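Local atomic coordinates of putative uncharacterized protein PH0242 (Pyrococcus horikoshii, PDB entry 3VU1), a protein that belongs to the AglB oligosaccharyltransferase family, here as a C-terminal globular domain with a bound calcium ion. Residues A[210-215]-A[230-235]; A[65-70]-A[85-90]; A[236-241]-A[246-251]. All coordinates share one frame; numbering follows the deposited sequence.

Interaction 1: residues A[210-215]-A[230-235]; sequences TSNFVK and EKLFSN
Leu232 reaches across from helix 228-235 and sets its CD2 methyl against two side chains of the facing helix at once. The middle of the Lys215 chain is one of them, with Lys215 CD 3.5 Å from Leu232 CD2. The other is the amide of Asn212, whose OD1 lies 3.6 Å from the same Leu232 CD2. The leucine meets both side chains at a slant rather than end on.

The lysine runs extended as far as CE and bends only at its last torsion (chi4 72°), which turns the ammonium away from the leucine. There Lys215 NZ donates to Thr210 O (2.7 Å) and to Asn212 OD1 (3.0 Å), and Asp71 adds a salt bridge, so a buried charge is gripped by several oxygens. The Asn212 amide is held from both ends, since its ND2 donates to Phe67 O.

Two short helices, 212-218 and 228-235, pack here through a leucine methyl set against a lysine chain and an asparagine amide, consistent with the mixed alpha/beta core expected of this family. Ser211 stands at the N-cap of the first. The second meets it again through Phe233, which lies edge on to Lys215, with Lys215 O near the plane of the ring and 3.9 Å from Phe233 CZ. Phe228 touches both Asn212 and Lys215, and the Leu232 side chain lies about 9 Å from the calcium ion.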
loop_
_atom_site.group_PDB
_atom_site.type_symbol
_atom_site.label_atom_id
_atom_site.label_comp_id
_atom_site.label_asym_id
_atom_site.label_seq_id
_atom_site.Cartn_x
_atom_site.Cartn_y
_atom_site.Cartn_z
ATOM N N THR A 210 0.820 12.762 -9.010
ATOM C CA THR A 210 0.634 11.332 -9.267
ATOM C C THR A 210 0.871 10.447 -8.042
ATOM O O THR A 210 1.127 9.252 -8.173
ATOM C CB THR A 210 1.501 10.847 -10.445
ATOM O OG1 THR A 210 2.894 11.101 -10.177
ATOM C CG2 THR A 210 1.074 11.553 -11.750
ATOM N N SER A 211 0.777 11.037 -6.855
ATOM C CA SER A 211 0.981 10.323 -5.593
ATOM C C SER A 211 -0.005 9.175 -5.479
ATOM O O SER A 211 -1.131 9.265 -5.985
ATOM C CB SER A 211 0.762 11.289 -4.415
ATOM O OG SER A 211 -0.564 11.829 -4.439
ATOM N N ASN A 212 0.394 8.120 -4.780
ATOM C CA ASN A 212 -0.486 7.005 -4.495
ATOM C C ASN A 212 -1.784 7.371 -3.758
ATOM O O ASN A 212 -2.815 6.733 -3.970
ATOM C CB ASN A 212 0.276 5.954 -3.717
ATOM C CG ASN A 212 1.335 5.256 -4.558
ATOM O OD1 ASN A 212 1.215 5.152 -5.772
ATOM N ND2 ASN A 212 2.398 4.801 -3.910
ATOM N N PHE A 213 -1.749 8.369 -2.873
ATOM C CA PHE A 213 -2.969 8.780 -2.198
ATOM C C PHE A 213 -4.032 9.276 -3.193
ATOM O O PHE A 213 -5.195 8.899 -3.105
ATOM C CB PHE A 213 -2.686 9.875 -1.189
ATOM C CG PHE A 213 -3.929 10.474 -0.581
ATOM C CD1 PHE A 213 -4.314 11.776 -0.886
ATOM C CD2 PHE A 213 -4.704 9.752 0.294
ATOM C CE1 PHE A 213 -5.453 12.350 -0.327
ATOM C CE2 PHE A 213 -5.851 10.315 0.869
ATOM C CZ PHE A 213 -6.229 11.608 0.560
ATOM N N VAL A 214 -3.616 10.138 -4.118
ATOM C CA VAL A 214 -4.489 10.643 -5.158
ATOM C C VAL A 214 -5.110 9.479 -5.939
ATOM O O VAL A 214 -6.309 9.497 -6.196
ATOM C CB VAL A 214 -3.717 11.593 -6.096
ATOM C CG1 VAL A 214 -4.473 11.787 -7.388
ATOM C CG2 VAL A 214 -3.484 12.943 -5.433
ATOM N N LYS A 215 -4.311 8.460 -6.282
ATOM C CA LYS A 215 -4.812 7.296 -7.003
ATOM C C LYS A 215 -5.853 6.543 -6.196
ATOM O O LYS A 215 -6.916 6.231 -6.711
ATOM C CB LYS A 215 -3.699 6.297 -7.357
ATOM C CG LYS A 215 -2.559 6.760 -8.254
ATOM C CD LYS A 215 -1.653 5.546 -8.533
ATOM C CE LYS A 215 -0.334 5.921 -9.195
ATOM N NZ LYS A 215 0.652 6.618 -8.307
ATOM N N GLU A 230 -1.830 0.546 -12.897
ATOM C CA GLU A 230 -2.479 -0.747 -13.106
ATOM C C GLU A 230 -1.955 -1.802 -12.126
ATOM O O GLU A 230 -2.728 -2.634 -11.628
ATOM C CB GLU A 230 -2.308 -1.202 -14.556
ATOM C CG GLU A 230 -3.619 -1.568 -15.239
ATOM C CD GLU A 230 -3.451 -2.570 -16.385
ATOM O OE1 GLU A 230 -4.332 -3.471 -16.520
ATOM O OE2 GLU A 230 -2.439 -2.474 -17.141
ATOM N N LYS A 231 -0.648 -1.765 -11.843
ATOM C CA LYS A 231 -0.043 -2.715 -10.915
ATOM C C LYS A 231 -0.499 -2.422 -9.512
ATOM O O LYS A 231 -0.980 -3.324 -8.817
ATOM C CB LYS A 231 1.470 -2.675 -10.968
ATOM C CG LYS A 231 2.098 -3.203 -12.236
ATOM C CD LYS A 231 3.354 -2.400 -12.481
ATOM C CE LYS A 231 4.606 -3.150 -12.082
ATOM N NZ LYS A 231 5.153 -3.898 -13.250
ATOM N N LEU A 232 -0.357 -1.158 -9.108
ATOM C CA LEU A 232 -0.873 -0.706 -7.823
ATOM C C LEU A 232 -2.260 -1.235 -7.508
ATOM O O LEU A 232 -2.496 -1.738 -6.405
ATOM C CB LEU A 232 -0.892 0.806 -7.725
ATOM C CG LEU A 232 -1.112 1.372 -6.304
ATOM C CD1 LEU A 232 0.128 1.188 -5.433
ATOM C CD2 LEU A 232 -1.455 2.848 -6.365
ATOM N N PHE A 233 -3.180 -1.147 -8.463
ATOM C CA PHE A 233 -4.558 -1.568 -8.181
ATOM C C PHE A 233 -4.688 -3.071 -8.009
ATOM O O PHE A 233 -5.664 -3.537 -7.489
ATOM C CB PHE A 233 -5.561 -1.002 -9.190
ATOM C CG PHE A 233 -5.667 0.495 -9.153
ATOM C CD1 PHE A 233 -5.546 1.249 -10.311
ATOM C CD2 PHE A 233 -5.860 1.163 -7.946
ATOM C CE1 PHE A 233 -5.620 2.648 -10.268
ATOM C CE2 PHE A 233 -5.940 2.544 -7.899
ATOM C CZ PHE A 233 -5.813 3.291 -9.060
ATOM N N SER A 234 -3.703 -3.850 -8.401
ATOM C CA SER A 234 -3.758 -5.270 -8.054
ATOM C C SER A 234 -3.141 -5.554 -6.656
ATOM O O SER A 234 -3.424 -6.601 -6.041
ATOM C CB SER A 234 -3.084 -6.109 -9.145
ATOM O OG SER A 234 -1.665 -5.977 -9.113
ATOM N N ASN A 235 -2.289 -4.643 -6.167
ATOM C CA ASN A 235 -1.739 -4.780 -4.806
ATOM C C ASN A 235 -2.672 -4.297 -3.681
ATOM O O ASN A 235 -2.578 -4.760 -2.536
ATOM C CB ASN A 235 -0.411 -4.060 -4.720
ATOM C CG ASN A 235 0.582 -4.619 -5.687
ATOM O OD1 ASN A 235 0.920 -5.798 -5.629
ATOM N ND2 ASN A 235 1.029 -3.799 -6.597
#

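Interaction 2: residues A[65-70]-A[85-90]; sequences ALFLAR and NYFIIY
Phe67 and Phe87 both send CG to the far side of the backbone N, with chi1 of 177° and -164°, and so project their rings into the space between helix 60-69 and strand 86-90. The two side chains slide past one another in opposite directions, and the rings overlap at their outer parts. Phe67 CD2 comes 3.7 Å from Phe87 CE1, while Phe67 CE2 sits over one face of the Phe87 ring, displaced toward its rim. With centroids 5.1 Å apart and planes at 58°, the pair is an oblique aromatic contact.

Leu68 adds an aliphatic contact beside the rings: its CD2 methyl comes 3.6 Å from Ile89 CD1 and 4.1 Å from Phe87 CE2, so a single methyl bridges two residues on the same side of the strand. With CG beside its backbone N, the Leu68 side chain brings its methyl end closer to the strand than its base. All four residues are buried, and what joins the segments here is purely apolar.

The helix packs on the sheet with the axes of the two short segments 12.2 Å apart, wider than the usual 10 Å or so, and two phenylalanine rings fill the gap. The Phe67 ring also meets Phe79 edge-to-face, helix 97-103 touches Leu68 through Ile100, and Ile89 packs on Tyr248 of the adjacent strand 245-250, while helix 13-23 lies against Ile88.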
loop_
_atom_site.group_PDB
_atom_site.type_symbol
_atom_site.label_atom_id
_atom_site.label_comp_id
_atom_site.label_asym_id
_atom_site.label_seq_id
_atom_site.Cartn_x
_atom_site.Cartn_y
_atom_site.Cartn_z
ATOM N N ALA A 65 4.096 7.834 4.827
ATOM C CA ALA A 65 4.010 9.026 4.006
ATOM C C ALA A 65 4.724 8.742 2.703
ATOM O O ALA A 65 4.331 9.278 1.662
ATOM C CB ALA A 65 4.593 10.247 4.698
ATOM N N LEU A 66 5.752 7.888 2.759
ATOM C CA LEU A 66 6.550 7.595 1.588
ATOM C C LEU A 66 5.609 6.915 0.597
ATOM O O LEU A 66 5.505 7.310 -0.563
ATOM C CB LEU A 66 7.743 6.689 1.925
ATOM C CG LEU A 66 8.697 6.332 0.755
ATOM C CD1 LEU A 66 9.164 7.542 -0.067
ATOM C CD2 LEU A 66 9.913 5.566 1.239
ATOM N N PHE A 67 4.891 5.908 1.081
ATOM C CA PHE A 67 3.834 5.294 0.285
ATOM C C PHE A 67 2.833 6.297 -0.289
ATOM O O PHE A 67 2.618 6.305 -1.487
ATOM C CB PHE A 67 3.100 4.248 1.113
ATOM C CG PHE A 67 1.965 3.617 0.401
ATOM C CD1 PHE A 67 2.176 2.913 -0.788
ATOM C CD2 PHE A 67 0.665 3.725 0.911
ATOM C CE1 PHE A 67 1.113 2.336 -1.458
ATOM C CE2 PHE A 67 -0.409 3.136 0.239
ATOM C CZ PHE A 67 -0.182 2.447 -0.953
ATOM N N LEU A 68 2.241 7.146 0.552
ATOM C CA LEU A 68 1.076 7.945 0.144
ATOM C C LEU A 68 1.400 9.084 -0.801
ATOM O O LEU A 68 0.632 9.353 -1.711
ATOM C CB LEU A 68 0.306 8.473 1.356
ATOM C CG LEU A 68 -0.414 7.406 2.202
ATOM C CD1 LEU A 68 -0.821 7.886 3.591
ATOM C CD2 LEU A 68 -1.617 6.849 1.480
ATOM N N ALA A 69 2.532 9.744 -0.575
ATOM C CA ALA A 69 2.873 10.985 -1.257
ATOM C C ALA A 69 3.631 10.706 -2.549
ATOM O O ALA A 69 3.910 11.612 -3.314
ATOM C CB ALA A 69 3.703 11.890 -0.339
ATOM N N ARG A 70 3.993 9.463 -2.805
ATOM C CA ARG A 70 4.845 9.226 -3.952
ATOM C C ARG A 70 4.274 8.278 -4.959
ATOM O O ARG A 70 3.167 7.786 -4.808
ATOM C CB ARG A 70 6.212 8.749 -3.523
ATOM C CG ARG A 70 6.815 9.672 -2.527
ATOM C CD ARG A 70 7.443 10.913 -3.145
ATOM N NE ARG A 70 8.719 10.988 -2.442
ATOM C CZ ARG A 70 9.906 11.112 -3.008
ATOM N NH1 ARG A 70 10.002 11.302 -4.305
ATOM N NH2 ARG A 70 10.987 11.104 -2.232
ATOM N N ASN A 85 -2.161 -6.239 6.481
ATOM C CA ASN A 85 -3.288 -6.898 5.857
ATOM C C ASN A 85 -4.214 -5.900 5.148
ATOM O O ASN A 85 -4.632 -6.133 4.015
ATOM C CB ASN A 85 -4.049 -7.703 6.921
ATOM C CG ASN A 85 -3.263 -8.915 7.405
ATOM O OD1 ASN A 85 -2.690 -8.916 8.498
ATOM N ND2 ASN A 85 -3.213 -9.946 6.577
ATOM N N TYR A 86 -4.531 -4.791 5.814
ATOM C CA TYR A 86 -5.462 -3.818 5.278
ATOM C C TYR A 86 -4.894 -2.421 5.417
ATOM O O TYR A 86 -4.212 -2.100 6.385
ATOM C CB TYR A 86 -6.822 -3.916 5.970
ATOM C CG TYR A 86 -7.440 -5.275 5.785
ATOM C CD1 TYR A 86 -7.270 -6.263 6.741
ATOM C CD2 TYR A 86 -8.139 -5.597 4.615
ATOM C CE1 TYR A 86 -7.785 -7.535 6.558
ATOM C CE2 TYR A 86 -8.683 -6.860 4.425
ATOM C CZ TYR A 86 -8.501 -7.820 5.398
ATOM O OH TYR A 86 -9.011 -9.066 5.237
ATOM N N PHE A 87 -5.157 -1.597 4.415
ATOM C CA PHE A 87 -4.715 -0.248 4.439
ATOM C C PHE A 87 -5.950 0.608 4.228
ATOM O O PHE A 87 -6.654 0.477 3.215
ATOM C CB PHE A 87 -3.676 0.007 3.343
ATOM C CG PHE A 87 -2.910 1.275 3.546
ATOM C CD1 PHE A 87 -1.562 1.238 3.850
ATOM C CD2 PHE A 87 -3.549 2.511 3.499
ATOM C CE1 PHE A 87 -0.855 2.410 4.063
ATOM C CE2 PHE A 87 -2.845 3.686 3.722
ATOM C CZ PHE A 87 -1.489 3.632 4.001
ATOM N N ILE A 88 -6.191 1.499 5.181
ATOM C CA ILE A 88 -7.369 2.346 5.157
ATOM C C ILE A 88 -7.058 3.721 4.591
ATOM O O ILE A 88 -6.181 4.445 5.085
ATOM C CB ILE A 88 -7.972 2.489 6.547
ATOM C CG1 ILE A 88 -8.368 1.112 7.055
ATOM C CG2 ILE A 88 -9.163 3.401 6.472
ATOM C CD1 ILE A 88 -8.710 1.074 8.541
ATOM N N ILE A 89 -7.783 4.072 3.542
ATOM C CA ILE A 89 -7.579 5.339 2.876
ATOM C C ILE A 89 -8.754 6.228 3.215
ATOM O O ILE A 89 -9.918 5.808 3.164
ATOM C CB ILE A 89 -7.418 5.143 1.375
ATOM C CG1 ILE A 89 -6.095 4.420 1.113
ATOM C CG2 ILE A 89 -7.514 6.467 0.637
ATOM C CD1 ILE A 89 -4.829 5.237 1.335
ATOM N N TYR A 90 -8.432 7.454 3.588
ATOM C CA TYR A 90 -9.411 8.379 4.099
ATOM C C TYR A 90 -9.391 9.627 3.234
ATOM O O TYR A 90 -8.432 10.398 3.269
ATOM C CB TYR A 90 -9.043 8.696 5.552
ATOM C CG TYR A 90 -10.043 9.545 6.307
ATOM C CD1 TYR A 90 -11.411 9.457 6.031
ATOM C CD2 TYR A 90 -9.625 10.415 7.320
ATOM C CE1 TYR A 90 -12.323 10.222 6.718
ATOM C CE2 TYR A 90 -10.536 11.182 8.023
ATOM C CZ TYR A 90 -11.885 11.077 7.720
ATOM O OH TYR A 90 -12.819 11.844 8.384
#

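Interaction 3: residues A[236-241]-A[246-251]; sequences FIPVYQ and IVYEFR
Strands 236-241 and 246-250 pair antiparallel through four backbone hydrogen bonds, among them Ile237 N to Glu249 O at 3.0 Å and its return, Glu249 N to Ile237 O, at 2.9 Å.

On one face of the sheet, the Phe236 and Phe250 rings meet obliquely, Phe236 CZ 3.5 Å from Phe250 CD1 and the planes turned 47° apart. The side chains of Tyr248 and Phe236 cross at about a right angle, with Tyr248 CB at the edge of the Phe236 ring, and Pro238 CD lies 3.8 Å from Tyr248 CE2; the tyrosine hydroxyl is anchored to Leu216 O.

Further along this beta hairpin, Val239 N donates to Val247 O and Val247 N to Tyr240 O. Val239 and Tyr240 thus both face Val247, a classic beta bulge that shifts the register by one residue. At the bulge, Val239 CG2 packs 3.7 Å from Val247 CG1.

On the other face, Ile237 CG1 rests over one face of the Arg251 guanidinium, 3.5 Å from its NH1. Arg251 NE makes a salt bridge with Glu249 OE2 (2.7 Å), which helps hold that flat group in position over the isoleucine. The Tyr240 ring stacks on Trp19 of helix 13-23.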
loop_
_atom_site.group_PDB
_atom_site.type_symbol
_atom_site.label_atom_id
_atom_site.label_comp_id
_atom_site.label_asym_id
_atom_site.label_seq_id
_atom_site.Cartn_x
_atom_site.Cartn_y
_atom_site.Cartn_z
ATOM N N PHE A 236 -3.570 -3.373 -4.046
ATOM C CA PHE A 236 -4.563 -2.757 -3.147
ATOM C C PHE A 236 -5.958 -2.915 -3.717
ATOM O O PHE A 236 -6.327 -2.212 -4.651
ATOM C CB PHE A 236 -4.212 -1.273 -2.910
ATOM C CG PHE A 236 -2.889 -1.098 -2.229
ATOM C CD1 PHE A 236 -1.703 -1.088 -2.972
ATOM C CD2 PHE A 236 -2.816 -1.016 -0.828
ATOM C CE1 PHE A 236 -0.470 -0.968 -2.336
ATOM C CE2 PHE A 236 -1.582 -0.892 -0.180
ATOM C CZ PHE A 236 -0.408 -0.879 -0.934
ATOM N N ILE A 237 -6.700 -3.857 -3.145
ATOM C CA ILE A 237 -8.052 -4.228 -3.586
ATOM C C ILE A 237 -9.140 -3.565 -2.719
ATOM O O ILE A 237 -9.183 -3.781 -1.507
ATOM C CB ILE A 237 -8.190 -5.774 -3.516
ATOM C CG1 ILE A 237 -7.184 -6.432 -4.462
ATOM C CG2 ILE A 237 -9.606 -6.243 -3.834
ATOM C CD1 ILE A 237 -7.081 -5.747 -5.817
ATOM N N PRO A 238 -10.022 -2.755 -3.321
ATOM C CA PRO A 238 -11.071 -2.175 -2.441
ATOM C C PRO A 238 -11.945 -3.282 -1.963
ATOM O O PRO A 238 -12.525 -3.951 -2.781
ATOM C CB PRO A 238 -11.896 -1.268 -3.362
ATOM C CG PRO A 238 -11.417 -1.525 -4.742
ATOM C CD PRO A 238 -10.098 -2.257 -4.706
ATOM N N VAL A 239 -12.005 -3.521 -0.668
ATOM C CA VAL A 239 -12.902 -4.549 -0.152
ATOM C C VAL A 239 -14.135 -3.977 0.552
ATOM O O VAL A 239 -15.080 -4.720 0.808
ATOM C CB VAL A 239 -12.193 -5.513 0.811
ATOM C CG1 VAL A 239 -11.253 -6.428 0.043
ATOM C CG2 VAL A 239 -11.466 -4.733 1.914
ATOM N N TYR A 240 -14.111 -2.686 0.894
ATOM C CA TYR A 240 -15.227 -2.019 1.574
ATOM C C TYR A 240 -15.041 -0.529 1.445
ATOM O O TYR A 240 -13.907 -0.041 1.516
ATOM C CB TYR A 240 -15.284 -2.387 3.057
ATOM C CG TYR A 240 -16.483 -1.821 3.779
ATOM C CD1 TYR A 240 -16.377 -0.706 4.616
ATOM C CD2 TYR A 240 -17.727 -2.404 3.633
ATOM C CE1 TYR A 240 -17.491 -0.198 5.276
ATOM C CE2 TYR A 240 -18.835 -1.921 4.286
ATOM C CZ TYR A 240 -18.733 -0.819 5.098
ATOM O OH TYR A 240 -19.892 -0.367 5.711
ATOM N N GLN A 241 -16.147 0.178 1.240
ATOM C CA GLN A 241 -16.185 1.640 1.258
ATOM C C GLN A 241 -17.458 2.192 1.861
ATOM O O GLN A 241 -18.523 1.575 1.795
ATOM C CB GLN A 241 -15.970 2.289 -0.111
ATOM C CG GLN A 241 -16.615 1.609 -1.302
ATOM C CD GLN A 241 -15.806 1.832 -2.577
ATOM O OE1 GLN A 241 -15.237 0.881 -3.154
ATOM N NE2 GLN A 241 -15.715 3.102 -3.003
ATOM N N ILE A 246 -12.157 4.195 2.322
ATOM C CA ILE A 246 -12.000 2.991 1.528
ATOM C C ILE A 246 -11.018 2.062 2.256
ATOM O O ILE A 246 -9.897 2.469 2.595
ATOM C CB ILE A 246 -11.478 3.315 0.103
ATOM C CG1 ILE A 246 -12.274 4.504 -0.512
ATOM C CG2 ILE A 246 -11.513 2.051 -0.742
ATOM C CD1 ILE A 246 -11.801 5.083 -1.841
ATOM N N VAL A 247 -11.438 0.820 2.497
ATOM C CA VAL A 247 -10.551 -0.220 3.035
ATOM C C VAL A 247 -9.960 -1.045 1.906
ATOM O O VAL A 247 -10.696 -1.721 1.188
ATOM C CB VAL A 247 -11.343 -1.173 3.963
ATOM C CG1 VAL A 247 -10.462 -2.281 4.542
ATOM C CG2 VAL A 247 -12.002 -0.375 5.065
ATOM N N TYR A 248 -8.643 -1.005 1.756
ATOM C CA TYR A 248 -7.938 -1.805 0.744
ATOM C C TYR A 248 -7.262 -2.994 1.369
ATOM O O TYR A 248 -6.596 -2.851 2.384
ATOM C CB TYR A 248 -6.893 -0.967 0.087
ATOM C CG TYR A 248 -7.444 0.063 -0.871
ATOM C CD1 TYR A 248 -7.596 1.387 -0.475
ATOM C CD2 TYR A 248 -7.817 -0.289 -2.194
ATOM C CE1 TYR A 248 -8.067 2.343 -1.357
ATOM C CE2 TYR A 248 -8.324 0.650 -3.082
ATOM C CZ TYR A 248 -8.425 1.965 -2.665
ATOM O OH TYR A 248 -8.898 2.925 -3.521
ATOM N N GLU A 249 -7.453 -4.181 0.797
ATOM C CA GLU A 249 -6.672 -5.354 1.197
ATOM C C GLU A 249 -5.327 -5.262 0.492
ATOM O O GLU A 249 -5.250 -4.866 -0.695
ATOM C CB GLU A 249 -7.372 -6.630 0.802
ATOM C CG GLU A 249 -6.529 -7.884 0.875
ATOM C CD GLU A 249 -7.271 -9.116 0.335
ATOM O OE1 GLU A 249 -8.478 -9.262 0.598
ATOM O OE2 GLU A 249 -6.653 -9.966 -0.347
ATOM N N PHE A 250 -4.262 -5.563 1.233
ATOM C CA PHE A 250 -2.930 -5.527 0.666
ATOM C C PHE A 250 -2.551 -6.913 0.226
ATOM O O PHE A 250 -2.659 -7.866 1.006
ATOM C CB PHE A 250 -1.930 -5.003 1.671
ATOM C CG PHE A 250 -0.504 -4.990 1.185
ATOM C CD1 PHE A 250 -0.111 -4.164 0.125
ATOM C CD2 PHE A 250 0.471 -5.775 1.828
ATOM C CE1 PHE A 250 1.215 -4.131 -0.288
ATOM C CE2 PHE A 250 1.787 -5.758 1.402
ATOM C CZ PHE A 250 2.160 -4.927 0.359
ATOM N N ARG A 251 -2.138 -7.011 -1.040
ATOM C CA ARG A 251 -1.591 -8.236 -1.586
ATOM C C ARG A 251 -0.249 -7.887 -2.141
ATOM O O ARG A 251 -0.153 -7.260 -3.207
ATOM C CB ARG A 251 -2.483 -8.766 -2.677
ATOM C CG ARG A 251 -3.839 -9.216 -2.182
ATOM C CD ARG A 251 -4.768 -9.348 -3.357
ATOM N NE ARG A 251 -6.016 -9.988 -2.979
ATOM C CZ ARG A 251 -7.026 -10.198 -3.818
ATOM N NH1 ARG A 251 -6.930 -9.835 -5.092
ATOM N NH2 ARG A 251 -8.112 -10.805 -3.380
#

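Along the chain the contacts follow in series, interaction 2 first, then 1, then 3, yet in space their centres lie only 10 to 12 Å apart. Interactions 2 and 3 share a mixed sheet in which strands 86-90 and 245-250 are neighbours, bonded through Phe87 N to Tyr248 O, and the stacked rings of Phe67 and Phe236 join them again. Interaction 1 leans on interaction 2 where Asn212 N and Phe213 N meet the end of helix 60-69, and leads directly into interaction 3 as helix 228-235 gives way to strand 236-242. Sequence-distant segments thereby form one compact core, with the calcium ion close by.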